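Local atomic coordinates of fimbriae-associated protein FAP1 (Streptococcus parasanguinis, PDB entry 2X12), a protein that forms serine-rich fimbriae on the bacterial surface and probably mediates pH-modulated adhesion and biofilm formation. Residues Pro230-Val243 and Ser251-Lys263. Numbering follows the deposited sequence.
Sequences PTNVLIDGAATNPV and SKGIEYVSKGTTK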
loop_
_atom_site.group_PDB
_atom_site.type_symbol
_atom_site.label_atom_id
_atom_site.label_comp_id
_atom_site.label_asym_id
_atom_site.label_seq_id
_atom_site.Cartn_x
_atom_site.Cartn_y
_atom_site.Cartn_z
ATOM N N PRO A 230 -6.034 2.334 10.807
ATOM C CA PRO A 230 -5.827 0.894 10.827
ATOM C C PRO A 230 -5.275 0.376 12.150
ATOM O O PRO A 230 -4.565 1.097 12.877
ATOM C CB PRO A 230 -4.811 0.679 9.712
ATOM C CG PRO A 230 -4.011 1.896 9.696
ATOM C CD PRO A 230 -4.945 3.022 10.086
ATOM N N THR A 231 -5.583 -0.878 12.445
ATOM C CA THR A 231 -5.107 -1.508 13.658
ATOM C C THR A 231 -4.341 -2.771 13.309
ATOM O O THR A 231 -4.404 -3.268 12.186
ATOM C CB THR A 231 -6.275 -1.834 14.616
ATOM O OG1 THR A 231 -7.172 -2.788 14.003
ATOM C CG2 THR A 231 -7.053 -0.532 14.989
ATOM N N ASN A 232 -3.589 -3.264 14.287
ATOM C CA ASN A 232 -2.895 -4.529 14.171
ATOM C C ASN A 232 -2.079 -4.598 12.874
ATOM O O ASN A 232 -2.127 -5.591 12.140
ATOM C CB ASN A 232 -3.956 -5.642 14.252
ATOM C CG ASN A 232 -3.352 -7.029 14.429
ATOM O OD1 ASN A 232 -2.266 -7.185 15.002
ATOM N ND2 ASN A 232 -4.049 -8.045 13.926
ATOM N N VAL A 233 -1.341 -3.535 12.584
ATOM C CA VAL A 233 -0.591 -3.486 11.336
ATOM C C VAL A 233 0.667 -4.308 11.480
ATOM O O VAL A 233 1.518 -4.013 12.346
ATOM C CB VAL A 233 -0.170 -2.075 10.986
ATOM C CG1 VAL A 233 0.630 -2.091 9.746
ATOM C CG2 VAL A 233 -1.384 -1.185 10.817
ATOM N N LEU A 234 0.795 -5.338 10.648
ATOM C CA LEU A 234 1.912 -6.262 10.776
ATOM C C LEU A 234 2.660 -6.377 9.482
ATOM O O LEU A 234 2.110 -6.153 8.449
ATOM C CB LEU A 234 1.408 -7.647 11.188
ATOM C CG LEU A 234 0.609 -7.791 12.503
ATOM C CD1 LEU A 234 0.370 -9.271 12.710
ATOM C CD2 LEU A 234 1.256 -7.118 13.748
ATOM N N ILE A 235 3.925 -6.732 9.533
ATOM C CA ILE A 235 4.660 -7.137 8.336
ATOM C C ILE A 235 5.362 -8.439 8.608
ATOM O O ILE A 235 6.048 -8.560 9.634
ATOM C CB ILE A 235 5.737 -6.111 8.004
ATOM C CG1 ILE A 235 5.085 -4.749 7.750
ATOM C CG2 ILE A 235 6.548 -6.561 6.796
ATOM C CD1 ILE A 235 6.019 -3.747 7.166
ATOM N N ASP A 236 5.215 -9.390 7.685
ATOM C CA ASP A 236 5.702 -10.768 7.906
ATOM C C ASP A 236 5.271 -11.302 9.274
ATOM O O ASP A 236 6.032 -11.998 9.933
ATOM C CB ASP A 236 7.231 -10.830 7.757
ATOM C CG ASP A 236 7.698 -10.232 6.423
ATOM O OD1 ASP A 236 7.054 -10.571 5.404
ATOM O OD2 ASP A 236 8.669 -9.427 6.386
ATOM N N GLY A 237 4.069 -10.926 9.710
ATOM C CA GLY A 237 3.553 -11.331 11.013
ATOM C C GLY A 237 4.172 -10.664 12.219
ATOM O O GLY A 237 3.805 -11.023 13.355
ATOM N N ALA A 238 5.115 -9.738 11.998
ATOM C CA ALA A 238 5.815 -9.090 13.096
ATOM C C ALA A 238 5.243 -7.686 13.251
ATOM O O ALA A 238 4.576 -7.187 12.350
ATOM C CB ALA A 238 7.282 -9.071 12.837
ATOM N N ALA A 239 5.487 -7.045 14.394
ATOM C CA ALA A 239 4.961 -5.685 14.643
ATOM C C ALA A 239 5.708 -4.569 13.849
ATOM O O ALA A 239 6.685 -4.851 13.130
ATOM C CB ALA A 239 4.906 -5.384 16.168
ATOM N N THR A 240 5.192 -3.341 13.993
ATOM C CA THR A 240 5.649 -2.150 13.314
ATOM C C THR A 240 5.718 -0.873 14.210
ATOM O O THR A 240 4.939 -0.712 15.134
ATOM C CB THR A 240 4.670 -1.828 12.181
ATOM O OG1 THR A 240 3.343 -1.661 12.713
ATOM C CG2 THR A 240 4.661 -2.956 11.172
ATOM N N ASN A 241 6.638 0.049 13.913
ATOM C CA ASN A 241 6.610 1.394 14.513
ATOM C C ASN A 241 5.969 2.355 13.550
ATOM O O ASN A 241 6.193 2.263 12.335
ATOM C CB ASN A 241 8.011 1.911 14.814
ATOM C CG ASN A 241 8.722 1.061 15.844
ATOM O OD1 ASN A 241 8.201 0.822 16.962
ATOM N ND2 ASN A 241 9.893 0.569 15.480
ATOM N N PRO A 242 5.142 3.266 14.065
ATOM C CA PRO A 242 4.543 4.259 13.213
ATOM C C PRO A 242 5.505 5.437 13.007
ATOM O O PRO A 242 6.181 5.859 13.938
ATOM C CB PRO A 242 3.302 4.668 13.999
ATOM C CG PRO A 242 3.674 4.502 15.345
ATOM C CD PRO A 242 4.598 3.341 15.417
ATOM N N VAL A 243 5.588 5.937 11.784
ATOM C CA VAL A 243 6.259 7.184 11.525
ATOM C C VAL A 243 5.217 8.104 10.999
ATOM O O VAL A 243 4.525 7.726 10.095
ATOM C CB VAL A 243 7.320 7.041 10.469
ATOM C CG1 VAL A 243 7.839 8.376 10.100
ATOM C CG2 VAL A 243 8.464 6.163 10.973
ATOM N N SER A 251 -0.208 15.729 3.989
ATOM C CA SER A 251 -0.704 14.356 3.967
ATOM C C SER A 251 -1.034 13.901 5.368
ATOM O O SER A 251 -0.247 14.020 6.263
ATOM C CB SER A 251 0.327 13.379 3.431
ATOM O OG SER A 251 0.708 13.708 2.108
ATOM N N LYS A 252 -2.221 13.364 5.555
ATOM C CA LYS A 252 -2.616 12.806 6.853
ATOM C C LYS A 252 -2.248 11.356 6.699
ATOM O O LYS A 252 -1.732 10.972 5.648
ATOM C CB LYS A 252 -4.114 13.066 7.093
ATOM C CG LYS A 252 -4.366 14.578 7.353
ATOM C CD LYS A 252 -5.758 15.062 6.997
ATOM C CE LYS A 252 -5.720 16.589 6.798
ATOM N NZ LYS A 252 -7.051 17.224 7.068
ATOM N N GLY A 253 -2.404 10.493 7.667
ATOM C CA GLY A 253 -1.944 9.128 7.286
ATOM C C GLY A 253 -0.483 8.862 7.519
ATOM O O GLY A 253 0.303 9.785 7.584
ATOM N N ILE A 254 -0.151 7.586 7.700
ATOM C CA ILE A 254 1.020 7.153 8.513
ATOM C C ILE A 254 1.833 5.992 7.928
ATOM O O ILE A 254 1.295 5.051 7.326
ATOM C CB ILE A 254 0.546 6.663 9.890
ATOM C CG1 ILE A 254 -0.431 7.676 10.510
ATOM C CG2 ILE A 254 1.713 6.396 10.796
ATOM C CD1 ILE A 254 -0.644 7.536 12.031
ATOM N N GLU A 255 3.150 6.054 8.093
ATOM C CA GLU A 255 3.982 4.947 7.600
ATOM C C GLU A 255 4.128 4.011 8.795
ATOM O O GLU A 255 4.535 4.419 9.863
ATOM C CB GLU A 255 5.359 5.382 7.003
ATOM C CG GLU A 255 6.022 4.286 6.051
ATOM C CD GLU A 255 5.739 4.519 4.562
ATOM O OE1 GLU A 255 5.680 5.746 4.263
ATOM O OE2 GLU A 255 5.576 3.555 3.696
ATOM N N TYR A 256 3.744 2.762 8.600
ATOM C CA TYR A 256 3.990 1.728 9.569
ATOM C C TYR A 256 5.226 0.986 9.086
ATOM O O TYR A 256 5.246 0.453 7.976
ATOM C CB TYR A 256 2.766 0.842 9.628
ATOM C CG TYR A 256 1.552 1.635 10.008
ATOM C CD1 TYR A 256 1.192 1.792 11.335
ATOM C CD2 TYR A 256 0.830 2.309 9.069
ATOM C CE1 TYR A 256 0.138 2.556 11.713
ATOM C CE2 TYR A 256 -0.259 3.096 9.445
ATOM C CZ TYR A 256 -0.584 3.196 10.791
ATOM O OH TYR A 256 -1.649 3.923 11.236
ATOM N N VAL A 257 6.292 1.036 9.868
ATOM C CA VAL A 257 7.567 0.502 9.409
ATOM C C VAL A 257 7.910 -0.714 10.235
ATOM O O VAL A 257 7.528 -0.789 11.393
ATOM C CB VAL A 257 8.667 1.513 9.553
ATOM C CG1 VAL A 257 9.977 0.862 9.280
ATOM C CG2 VAL A 257 8.433 2.626 8.599
ATOM N N SER A 258 8.610 -1.679 9.655
ATOM C CA SER A 258 8.896 -2.894 10.406
ATOM C C SER A 258 9.855 -2.624 11.575
ATOM O O SER A 258 10.739 -1.727 11.515
ATOM C CB SER A 258 9.496 -3.963 9.512
ATOM O OG SER A 258 10.604 -3.464 8.838
ATOM N N LYS A 259 9.653 -3.385 12.643
ATOM C CA LYS A 259 10.496 -3.269 13.805
ATOM C C LYS A 259 11.810 -3.950 13.519
ATOM O O LYS A 259 12.871 -3.491 13.968
ATOM C CB LYS A 259 9.834 -3.894 15.034
ATOM C CG LYS A 259 8.869 -2.930 15.739
ATOM C CD LYS A 259 8.623 -3.180 17.268
ATOM C CE LYS A 259 7.253 -2.508 17.695
ATOM N NZ LYS A 259 6.921 -2.602 19.155
ATOM N N GLY A 260 11.746 -5.041 12.763
ATOM C CA GLY A 260 12.950 -5.779 12.403
ATOM C C GLY A 260 13.350 -5.551 10.954
ATOM O O GLY A 260 12.536 -5.109 10.096
ATOM N N THR A 261 14.605 -5.880 10.678
ATOM C CA THR A 261 15.142 -5.810 9.326
ATOM C C THR A 261 15.166 -7.196 8.658
ATOM O O THR A 261 14.842 -8.229 9.244
ATOM C CB THR A 261 16.577 -5.236 9.362
ATOM O OG1 THR A 261 17.420 -6.038 10.225
ATOM C CG2 THR A 261 16.563 -3.813 9.865
ATOM N N THR A 262 15.586 -7.207 7.414
ATOM C CA THR A 262 15.652 -8.429 6.643
ATOM C C THR A 262 16.975 -8.455 5.938
ATOM O O THR A 262 17.305 -7.508 5.242
ATOM C CB THR A 262 14.535 -8.411 5.622
ATOM O OG1 THR A 262 13.308 -8.509 6.337
ATOM C CG2 THR A 262 14.645 -9.549 4.674
ATOM N N LYS A 263 17.738 -9.526 6.091
ATOM C CA LYS A 263 19.018 -9.550 5.404
ATOM C C LYS A 263 18.710 -9.557 3.946
ATOM O O LYS A 263 18.106 -10.477 3.446
ATOM C CB LYS A 263 19.947 -10.733 5.782
ATOM C CG LYS A 263 21.464 -10.300 5.801
ATOM C CD LYS A 263 22.467 -11.444 6.043
ATOM C CE LYS A 263 22.773 -12.272 4.744
ATOM N NZ LYS A 263 23.962 -13.205 4.828
#
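Y256 lies against V233 and P230 where two antiparallel sheets of this beta-sandwich-like domain face each other. The chain leaves the first sheet through a type I' turn, I235 to A238, and enters the second as strand 240-243, which forms an antiparallel hairpin with strand 254-258. Four backbone bonds tie the hairpin: N241 pairs with V257 and V243 with E255, the straightest being V257 N to N241 O (2.8 Å, 175°). Between the sheets the packing is close. V233 CG2 sits over one face of the Y256 ring, 4.1 Å from its centroid, a CH-pi contact, while CG1, anti to the backbone N (chi1 178°), reaches Y256 CB at 3.6 Å. I254 CG2 covers the opposite face toward the rim, and P230 CG meets the phenol end obliquely, 3.8 Å from Y256 CZ. I235 CD1 extends the apolar seam to S258 CB. On the hairpin's other face V243 CG2 packs on V257 CG2 at 4.3 Å; F301 also touches V257, and E255 turns its carboxylate away to the backbone N of E303. S258 OG is bonded to G260 O and to T215 N of neighbouring strand 212-220.

The edge formed by A239, N241 and K259, by contrast, is loose and exposed. K259 N makes just a weak bond to A239 O, and the extended K259 chain crosses the N241 side chain at about a right angle, its CE 3.5 Å from N241 OD1 and near A239 CB. Back on the packed side, a side-chain bond adds to the turn's own backbone pair: T240 OG1, placed between its backbone N and carbonyl carbon, lies near the plane of the Y256 ring at its edge and donates to V233 O at 3.0 Å, approaching from 42° above the carbonyl plane.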